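Local coordinates for protein uncharacterized ACR, COG1565 superfamily (Burkholderia thailandensis, PDB 4F3N) that is uncharacterised but has a methyltransferase fold, binds S-adenosyl-L-homocysteine and may be a protein-arginine methyltransferase that makes symmetric omega-N modifications, at residues T124-V129 with T157-L162; V222-K227 with V271-D276; F296-F301 with A339-S344. All coordinates share one frame; numbering follows the deposited sequence.

Interaction 1. Residues T124-V129 with T157-L162; sequences TLARPV and TALAAL
Ala126 and Ala158 meet methyl to methyl, CB to CB at 3.6 Å, where two helices of the methyltransferase domain cross. Because both side chains are so short, the backbones can come close: the CA atoms of Ala126 and Leu159 lie 5.6 Å apart, and the local helix axes pass at 8.8 Å with a crossing angle of -60°. Two leucines one helical turn apart flank the alanine pair. Leu159 sends CD2 to the carbonyl oxygen of Ala126, 3.5 Å away, while its other methyl, CD1, touches CG1 of Val129 at 4.1 Å. The valine and leucine side chains cross at about a right angle. With CG1 of Val129 anti to the backbone N (chi1 171°), that branch is the one put against the leucine. Leu162, just past the end of helix 150-161, drops CD1 between CB of Ala126 and CG of Arg127, at 4.1 Å from each. The arginine contributes only its aliphatic root here; its chain runs on extended from CG to NE, and NH2 forms a weak, long ion pair with Glu378. The side chains that meet across the contact do so through carbon atoms alone. Further out, Leu125 and Pro128 of helix 118-136 pack on Phe366, and the OG1 atoms of Thr124 and Thr157 bond back to the carbonyls of Leu120 and Ala153 one turn earlier. Helix 150-161 follows strand 140-144, a strand-turn-helix succession consistent with a Rossmann-like methyltransferase, and the contact packs helix 118-136 against it.

Interaction 2. Residues V222-K227 with V271-D276; sequences VRLVAK and VTETHD
Strands 223-227 and 271-274 run antiparallel, with local axes 4.6 Å apart and directions 144° from each other, as neighbours in an antiparallel sheet separate from the central methyltransferase sheet. Arg223 with Thr274 and Val225 with Thr272 are the hydrogen-bonded pairs, each closed by two N-H to O=C bonds; the straightest runs from Val225 N to Thr272 O, 2.8 Å long with 166° at the hydrogen. Leu224 with Glu273, between them, and Ala226 with Val271, beyond Val225, are the non-hydrogen-bonded pairs. On the face of Val225, its CG2 lies alongside CG2 of Thr272 at 3.5 Å, whereas CG1 reaches the methyl of Thr274, the two side chains crossing at about a right angle. On the other face, CD2 of Leu224 rests on CG of Glu273 at 3.7 Å. The glutamate bends at chi2 (79°), and its buried carboxylate is gripped beyond the strands: OE1 by the hydroxyl of Tyr306, OE2 by the backbone N atoms of Thr315 and Leu316. Arg223 and Asp276 are not bonded to each other; they form salt bridges with Glu234 and Arg260 respectively. Where the pairing ends, Val222 CG1 packs 3.8 Å from CD2 of His275, the N-cap residue of helix 276-288.

Interaction 3. Residues F296-F301 with A339-S344; sequences FIDYGF and AHVEFS
Tyr299 and His340 form an edge-to-face aromatic pair where the chain turns a corner out of the central methyltransferase sheet and strand 300-301 joins a second, mixed sheet, parallel to strand 336-342. Phe343, the first residue of the helix after that strand, can be followed outward. Its CB lies 3.9 Å from the carbonyl oxygen of Phe301, the oxygen that also accepts the Phe343 N-H from above the carbonyl plane. CD2 then passes Phe301 N, CE2 comes to 3.7 Å from Gly300 C, and CZ ends 3.6 Å from Asp298 O. The ring thus lays one edge along the backbone of the corner, while CG1 of Val341 sits over the centre of one face. Val341 holds the corner by both backbone polar atoms: its N binds Tyr299 O, and its O accepts from Phe301 N. CA of Gly300 makes a CA-H...O contact of 3.1 Å to Val341 O. CG2 of Val341 touches the carboxylate of Asp298, whose OD1 accepts from Tyr299 N and whose OD2 binds Asp218 N. The side chain of Tyr299 is about 4 Å from that of Thr113, a residue seen to bind S-adenosyl-L-homocysteine in a structure of this protein, though the ligand is absent from this chain. The Tyr299 ring is turned 69° to the imidazole of His340, and CD2 of Tyr299 stands 3.4 Å from ND1 of His340, over one face of that ring.

How the interactions relate
The three contacts come in series along the chain. Interaction 1 packs two helices of the methyltransferase fold; its centre is about 37 Å from that of interaction 2, on the opposite side of the chain's centre. Interaction 3 lies between, centred about 24 Å from interaction 1 and 14 Å from interaction 2. Strand 293-298 of the central sheet leads into interaction 3, whose own sheet meets the antiparallel sheet of interaction 2 directly: Val222 and Glu273 touch Ala339, and His275 NE2 makes a weak hydrogen bond to His340 O. Interaction 3 thus connects the central sheet, near the S-adenosyl-L-homocysteine-binding residues Thr113 and Asn214, to the outlying sheet.

Interaction 1. Residues T124-V129 with T157-L162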
loop_
_atom_site.group_PDB
_atom_site.type_symbol
_atom_site.label_atom_id
_atom_site.label_comp_id
_atom_site.label_asym_id
_atom_site.label_seq_id
_atom_site.Cartn_x
_atom_site.Cartn_y
_atom_site.Cartn_z
ATOM N N THR A 124 -11.338 -12.741 8.044
ATOM C CA THR A 124 -11.425 -13.371 6.754
ATOM C C THR A 124 -10.061 -13.650 6.185
ATOM O O THR A 124 -9.833 -14.739 5.676
ATOM C CB THR A 124 -12.253 -12.504 5.786
ATOM O OG1 THR A 124 -13.531 -12.258 6.395
ATOM C CG2 THR A 124 -12.439 -13.233 4.408
ATOM N N LEU A 125 -9.163 -12.667 6.240
ATOM C CA LEU A 125 -7.782 -12.853 5.717
ATOM C C LEU A 125 -7.060 -14.013 6.400
ATOM O O LEU A 125 -6.220 -14.642 5.804
ATOM C CB LEU A 125 -6.970 -11.570 5.880
ATOM C CG LEU A 125 -5.512 -11.510 5.458
ATOM C CD1 LEU A 125 -5.405 -11.796 3.963
ATOM C CD2 LEU A 125 -4.918 -10.117 5.826
ATOM N N ALA A 126 -7.371 -14.234 7.684
ATOM C CA ALA A 126 -6.774 -15.317 8.464
ATOM C C ALA A 126 -6.921 -16.664 7.768
ATOM O O ALA A 126 -6.058 -17.551 7.874
ATOM C CB ALA A 126 -7.340 -15.334 9.908
ATOM N N ARG A 127 -8.005 -16.857 7.017
ATOM C CA ARG A 127 -8.191 -18.149 6.344
ATOM C C ARG A 127 -7.171 -18.483 5.253
ATOM O O ARG A 127 -6.468 -19.498 5.363
ATOM C CB ARG A 127 -9.632 -18.301 5.901
ATOM C CG ARG A 127 -10.502 -18.368 7.153
ATOM C CD ARG A 127 -11.987 -18.316 6.917
ATOM N NE ARG A 127 -12.671 -18.209 8.221
ATOM C CZ ARG A 127 -13.972 -18.385 8.401
ATOM N NH1 ARG A 127 -14.768 -18.667 7.366
ATOM N NH2 ARG A 127 -14.480 -18.275 9.633
ATOM N N PRO A 128 -7.050 -17.626 4.221
ATOM C CA PRO A 128 -5.926 -17.864 3.290
ATOM C C PRO A 128 -4.540 -17.738 3.904
ATOM O O PRO A 128 -3.617 -18.418 3.446
ATOM C CB PRO A 128 -6.152 -16.820 2.167
ATOM C CG PRO A 128 -7.088 -15.796 2.764
ATOM C CD PRO A 128 -7.889 -16.476 3.826
ATOM N N VAL A 129 -4.343 -16.908 4.920
ATOM C CA VAL A 129 -3.056 -16.877 5.598
ATOM C C VAL A 129 -2.757 -18.249 6.213
ATOM O O VAL A 129 -1.692 -18.807 6.016
ATOM C CB VAL A 129 -2.979 -15.746 6.626
ATOM C CG1 VAL A 129 -1.723 -15.824 7.514
ATOM C CG2 VAL A 129 -2.978 -14.416 5.850
ATOM N N THR A 157 -5.218 -12.652 16.566
ATOM C CA THR A 157 -6.349 -13.196 17.289
ATOM C C THR A 157 -7.134 -14.229 16.463
ATOM O O THR A 157 -7.478 -15.362 16.920
ATOM C CB THR A 157 -7.276 -12.046 17.756
ATOM O OG1 THR A 157 -6.547 -11.243 18.689
ATOM C CG2 THR A 157 -8.483 -12.582 18.509
ATOM N N ALA A 158 -7.344 -13.896 15.209
ATOM C CA ALA A 158 -8.138 -14.767 14.354
ATOM C C ALA A 158 -7.387 -16.053 14.046
ATOM O O ALA A 158 -8.008 -17.142 14.031
ATOM C CB ALA A 158 -8.565 -14.056 13.073
ATOM N N LEU A 159 -6.096 -15.957 13.739
ATOM C CA LEU A 159 -5.323 -17.161 13.503
ATOM C C LEU A 159 -5.328 -18.099 14.729
ATOM O O LEU A 159 -5.530 -19.312 14.607
ATOM C CB LEU A 159 -3.893 -16.857 13.090
ATOM C CG LEU A 159 -3.685 -16.349 11.661
ATOM C CD1 LEU A 159 -2.287 -15.670 11.559
ATOM C CD2 LEU A 159 -3.909 -17.445 10.608
ATOM N N ALA A 160 -5.082 -17.518 15.888
ATOM C CA ALA A 160 -5.090 -18.309 17.146
ATOM C C ALA A 160 -6.433 -18.965 17.363
ATOM O O ALA A 160 -6.510 -20.142 17.771
ATOM C CB ALA A 160 -4.734 -17.424 18.318
ATOM N N ALA A 161 -7.508 -18.229 17.101
ATOM C CA ALA A 161 -8.880 -18.778 17.264
ATOM C C ALA A 161 -9.156 -19.977 16.355
ATOM O O ALA A 161 -9.962 -20.837 16.701
ATOM C CB ALA A 161 -9.944 -17.671 17.061
ATOM N N LEU A 162 -8.528 -19.983 15.179
ATOM C CA LEU A 162 -8.575 -21.053 14.182
ATOM C C LEU A 162 -7.549 -22.182 14.421
ATOM O O LEU A 162 -7.496 -23.134 13.645
ATOM C CB LEU A 162 -8.345 -20.488 12.758
ATOM C CG LEU A 162 -9.485 -19.623 12.275
ATOM C CD1 LEU A 162 -9.096 -18.884 10.991
ATOM C CD2 LEU A 162 -10.792 -20.413 12.111
#

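Interaction 2. Residues V222-K227 with V271-D276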
loop_
_atom_site.group_PDB
_atom_site.type_symbol
_atom_site.label_atom_id
_atom_site.label_comp_id
_atom_site.label_asym_id
_atom_site.label_seq_id
_atom_site.Cartn_x
_atom_site.Cartn_y
_atom_site.Cartn_z
ATOM N N VAL A 222 6.491 7.698 -5.872
ATOM C CA VAL A 222 6.326 7.514 -7.316
ATOM C C VAL A 222 7.041 8.642 -8.052
ATOM O O VAL A 222 7.266 9.714 -7.476
ATOM C CB VAL A 222 4.850 7.483 -7.753
ATOM C CG1 VAL A 222 4.122 6.291 -7.106
ATOM C CG2 VAL A 222 4.103 8.815 -7.437
ATOM N N ARG A 223 7.425 8.380 -9.302
ATOM C CA ARG A 223 7.862 9.461 -10.178
ATOM C C ARG A 223 6.669 9.818 -11.065
ATOM O O ARG A 223 5.782 9.004 -11.289
ATOM C CB ARG A 223 9.121 9.050 -10.946
ATOM C CG ARG A 223 10.357 9.077 -10.058
ATOM C CD ARG A 223 11.590 8.386 -10.653
ATOM N NE ARG A 223 12.489 9.311 -11.313
ATOM C CZ ARG A 223 13.715 9.651 -10.884
ATOM N NH1 ARG A 223 14.241 9.136 -9.775
ATOM N NH2 ARG A 223 14.440 10.509 -11.583
ATOM N N LEU A 224 6.631 11.042 -11.548
ATOM C CA LEU A 224 5.605 11.461 -12.464
ATOM C C LEU A 224 6.192 11.624 -13.853
ATOM O O LEU A 224 7.323 12.093 -14.041
ATOM C CB LEU A 224 5.006 12.771 -11.988
ATOM C CG LEU A 224 4.354 12.725 -10.589
ATOM C CD1 LEU A 224 3.869 14.087 -10.098
ATOM C CD2 LEU A 224 3.178 11.756 -10.602
ATOM N N VAL A 225 5.409 11.244 -14.845
ATOM C CA VAL A 225 5.873 11.343 -16.220
ATOM C C VAL A 225 4.791 12.010 -17.042
ATOM O O VAL A 225 3.596 11.818 -16.772
ATOM C CB VAL A 225 6.244 9.964 -16.787
ATOM C CG1 VAL A 225 7.428 9.376 -16.012
ATOM C CG2 VAL A 225 5.046 8.969 -16.807
ATOM N N ALA A 226 5.198 12.823 -18.012
ATOM C CA ALA A 226 4.247 13.604 -18.793
ATOM C C ALA A 226 4.563 13.442 -20.268
ATOM O O ALA A 226 5.723 13.497 -20.668
ATOM C CB ALA A 226 4.326 15.093 -18.419
ATOM N N LYS A 227 3.521 13.309 -21.062
ATOM C CA LYS A 227 3.664 13.141 -22.521
ATOM C C LYS A 227 3.660 14.476 -23.199
ATOM O O LYS A 227 2.630 15.153 -23.236
ATOM C CB LYS A 227 2.519 12.302 -23.078
ATOM C CG LYS A 227 2.643 12.051 -24.595
ATOM C CD LYS A 227 3.754 11.077 -24.927
ATOM C CE LYS A 227 3.906 10.837 -26.440
ATOM N NZ LYS A 227 2.657 10.336 -27.056
ATOM N N VAL A 271 -0.544 12.688 -18.084
ATOM C CA VAL A 271 0.354 12.746 -16.942
ATOM C C VAL A 271 0.023 11.536 -16.088
ATOM O O VAL A 271 -1.134 11.237 -15.882
ATOM C CB VAL A 271 0.227 14.063 -16.143
ATOM C CG1 VAL A 271 1.215 14.068 -14.956
ATOM C CG2 VAL A 271 0.555 15.254 -17.036
ATOM N N THR A 272 1.044 10.797 -15.654
ATOM C CA THR A 272 0.809 9.575 -14.901
ATOM C C THR A 272 2.016 9.249 -14.026
ATOM O O THR A 272 3.007 9.998 -13.980
ATOM C CB THR A 272 0.431 8.407 -15.845
ATOM O OG1 THR A 272 -0.154 7.352 -15.073
ATOM C CG2 THR A 272 1.686 7.912 -16.676
ATOM N N GLU A 273 1.935 8.131 -13.320
ATOM C CA GLU A 273 2.941 7.762 -12.329
ATOM C C GLU A 273 3.661 6.532 -12.781
ATOM O O GLU A 273 3.049 5.655 -13.410
ATOM C CB GLU A 273 2.286 7.402 -10.988
ATOM C CG GLU A 273 1.437 8.466 -10.365
ATOM C CD GLU A 273 0.067 8.556 -10.999
ATOM O OE1 GLU A 273 -0.447 7.499 -11.441
ATOM O OE2 GLU A 273 -0.493 9.671 -11.070
ATOM N N THR A 274 4.961 6.473 -12.470
ATOM C CA THR A 274 5.706 5.241 -12.428
ATOM C C THR A 274 6.023 4.839 -10.962
ATOM O O THR A 274 6.059 5.681 -10.049
ATOM C CB THR A 274 6.986 5.281 -13.287
ATOM O OG1 THR A 274 7.907 6.225 -12.742
ATOM C CG2 THR A 274 6.646 5.692 -14.737
ATOM N N HIS A 275 6.235 3.535 -10.778
ATOM C CA HIS A 275 6.296 2.885 -9.457
ATOM C C HIS A 275 7.571 2.142 -9.191
ATOM O O HIS A 275 7.549 1.012 -8.675
ATOM C CB HIS A 275 5.099 1.942 -9.285
ATOM C CG HIS A 275 3.801 2.582 -9.650
ATOM N ND1 HIS A 275 3.354 2.586 -10.905
ATOM C CD2 HIS A 275 2.851 3.194 -8.884
ATOM C CE1 HIS A 275 2.186 3.221 -10.946
ATOM N NE2 HIS A 275 1.881 3.603 -9.709
ATOM N N ASP A 276 8.711 2.749 -9.542
ATOM C CA ASP A 276 10.024 2.091 -9.355
ATOM C C ASP A 276 10.227 1.640 -7.897
ATOM O O ASP A 276 10.764 0.539 -7.669
ATOM C CB ASP A 276 11.205 2.971 -9.792
ATOM C CG ASP A 276 11.241 3.229 -11.296
ATOM O OD1 ASP A 276 10.940 2.335 -12.078
ATOM O OD2 ASP A 276 11.606 4.329 -11.705
#

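Interaction 3. Residues F296-F301 with A339-S344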
loop_
_atom_site.group_PDB
_atom_site.type_symbol
_atom_site.label_atom_id
_atom_site.label_comp_id
_atom_site.label_asym_id
_atom_site.label_seq_id
_atom_site.Cartn_x
_atom_site.Cartn_y
_atom_site.Cartn_z
ATOM N N PHE A 296 -0.200 -8.770 -1.047
ATOM C CA PHE A 296 -0.330 -7.316 -1.108
ATOM C C PHE A 296 -1.747 -6.927 -1.427
ATOM O O PHE A 296 -2.316 -7.449 -2.375
ATOM C CB PHE A 296 0.641 -6.733 -2.133
ATOM C CG PHE A 296 2.078 -7.028 -1.807
ATOM C CD1 PHE A 296 2.753 -6.320 -0.814
ATOM C CD2 PHE A 296 2.746 -8.037 -2.466
ATOM C CE1 PHE A 296 4.101 -6.591 -0.530
ATOM C CE2 PHE A 296 4.064 -8.347 -2.138
ATOM C CZ PHE A 296 4.733 -7.619 -1.189
ATOM N N ILE A 297 -2.341 -6.088 -0.584
ATOM C CA ILE A 297 -3.696 -5.622 -0.724
ATOM C C ILE A 297 -3.627 -4.134 -0.996
ATOM O O ILE A 297 -2.993 -3.394 -0.219
ATOM C CB ILE A 297 -4.503 -5.826 0.582
ATOM C CG1 ILE A 297 -4.421 -7.325 0.987
ATOM C CG2 ILE A 297 -5.979 -5.396 0.384
ATOM C CD1 ILE A 297 -3.702 -7.551 2.299
ATOM N N ASP A 298 -4.230 -3.692 -2.086
ATOM C CA ASP A 298 -4.171 -2.268 -2.411
ATOM C C ASP A 298 -5.101 -1.924 -3.542
ATOM O O ASP A 298 -5.558 -2.784 -4.309
ATOM C CB ASP A 298 -2.731 -1.870 -2.768
ATOM C CG ASP A 298 -2.250 -0.622 -2.087
ATOM O OD1 ASP A 298 -3.045 0.359 -1.939
ATOM O OD2 ASP A 298 -1.060 -0.606 -1.682
ATOM N N TYR A 299 -5.363 -0.633 -3.652
ATOM C CA TYR A 299 -6.134 -0.112 -4.772
ATOM C C TYR A 299 -5.272 0.117 -6.002
ATOM O O TYR A 299 -4.119 0.589 -5.935
ATOM C CB TYR A 299 -6.881 1.140 -4.347
ATOM C CG TYR A 299 -6.074 2.162 -3.541
ATOM C CD1 TYR A 299 -6.053 2.129 -2.132
ATOM C CD2 TYR A 299 -5.348 3.154 -4.173
ATOM C CE1 TYR A 299 -5.360 3.075 -1.395
ATOM C CE2 TYR A 299 -4.616 4.101 -3.427
ATOM C CZ TYR A 299 -4.639 4.054 -2.049
ATOM O OH TYR A 299 -3.926 4.974 -1.311
ATOM N N GLY A 300 -5.796 -0.295 -7.127
ATOM C CA GLY A 300 -5.090 -0.188 -8.396
ATOM C C GLY A 300 -5.583 -1.135 -9.465
ATOM O O GLY A 300 -6.700 -1.656 -9.357
ATOM N N PHE A 301 -4.792 -1.308 -10.527
ATOM C CA PHE A 301 -5.282 -1.969 -11.733
ATOM C C PHE A 301 -4.105 -2.562 -12.473
ATOM O O PHE A 301 -2.963 -2.137 -12.289
ATOM C CB PHE A 301 -5.985 -0.977 -12.730
ATOM C CG PHE A 301 -6.804 0.126 -12.092
ATOM C CD1 PHE A 301 -8.133 -0.077 -11.802
ATOM C CD2 PHE A 301 -6.267 1.394 -11.878
ATOM C CE1 PHE A 301 -8.893 0.914 -11.211
ATOM C CE2 PHE A 301 -7.019 2.403 -11.272
ATOM C CZ PHE A 301 -8.345 2.162 -10.956
ATOM N N ALA A 339 -0.600 6.997 -4.599
ATOM C CA ALA A 339 -0.917 6.718 -5.979
ATOM C C ALA A 339 -1.499 5.327 -5.988
ATOM O O ALA A 339 -1.177 4.536 -5.136
ATOM C CB ALA A 339 0.329 6.725 -6.831
ATOM N N HIS A 340 -2.332 5.013 -6.957
ATOM C CA HIS A 340 -2.817 3.632 -7.099
ATOM C C HIS A 340 -1.688 2.736 -7.526
ATOM O O HIS A 340 -0.641 3.200 -7.986
ATOM C CB HIS A 340 -3.913 3.591 -8.132
ATOM C CG HIS A 340 -5.228 4.162 -7.680
ATOM N ND1 HIS A 340 -5.348 5.288 -6.881
ATOM C CD2 HIS A 340 -6.517 3.744 -7.956
ATOM C CE1 HIS A 340 -6.651 5.524 -6.654
ATOM N NE2 HIS A 340 -7.370 4.596 -7.318
ATOM N N VAL A 341 -1.856 1.434 -7.352
ATOM C CA VAL A 341 -0.858 0.484 -7.683
ATOM C C VAL A 341 -1.060 -0.060 -9.084
ATOM O O VAL A 341 -2.198 -0.346 -9.506
ATOM C CB VAL A 341 -0.897 -0.658 -6.631
ATOM C CG1 VAL A 341 0.015 -1.803 -7.015
ATOM C CG2 VAL A 341 -0.573 -0.085 -5.268
ATOM N N GLU A 342 0.045 -0.238 -9.801
ATOM C CA GLU A 342 0.006 -0.781 -11.162
ATOM C C GLU A 342 0.424 -2.235 -11.065
ATOM O O GLU A 342 1.609 -2.559 -10.905
ATOM C CB GLU A 342 0.877 0.077 -12.082
ATOM C CG GLU A 342 0.638 -0.193 -13.556
ATOM C CD GLU A 342 1.429 -1.361 -14.039
ATOM O OE1 GLU A 342 2.582 -1.139 -14.433
ATOM O OE2 GLU A 342 0.912 -2.487 -14.019
ATOM N N PHE A 343 -0.575 -3.127 -11.062
ATOM C CA PHE A 343 -0.351 -4.519 -10.664
ATOM C C PHE A 343 0.420 -5.377 -11.658
ATOM O O PHE A 343 0.979 -6.402 -11.249
ATOM C CB PHE A 343 -1.667 -5.196 -10.250
ATOM C CG PHE A 343 -2.118 -4.821 -8.882
ATOM C CD1 PHE A 343 -1.563 -5.420 -7.776
ATOM C CD2 PHE A 343 -3.067 -3.856 -8.689
ATOM C CE1 PHE A 343 -1.959 -5.063 -6.514
ATOM C CE2 PHE A 343 -3.509 -3.497 -7.445
ATOM C CZ PHE A 343 -2.939 -4.113 -6.319
ATOM N N SER A 344 0.480 -4.991 -12.936
ATOM C CA SER A 344 1.271 -5.768 -13.908
ATOM C C SER A 344 2.771 -5.689 -13.597
ATOM O O SER A 344 3.462 -6.699 -13.576
ATOM C CB SER A 344 0.994 -5.304 -15.340
ATOM O OG SER A 344 -0.386 -5.436 -15.620
#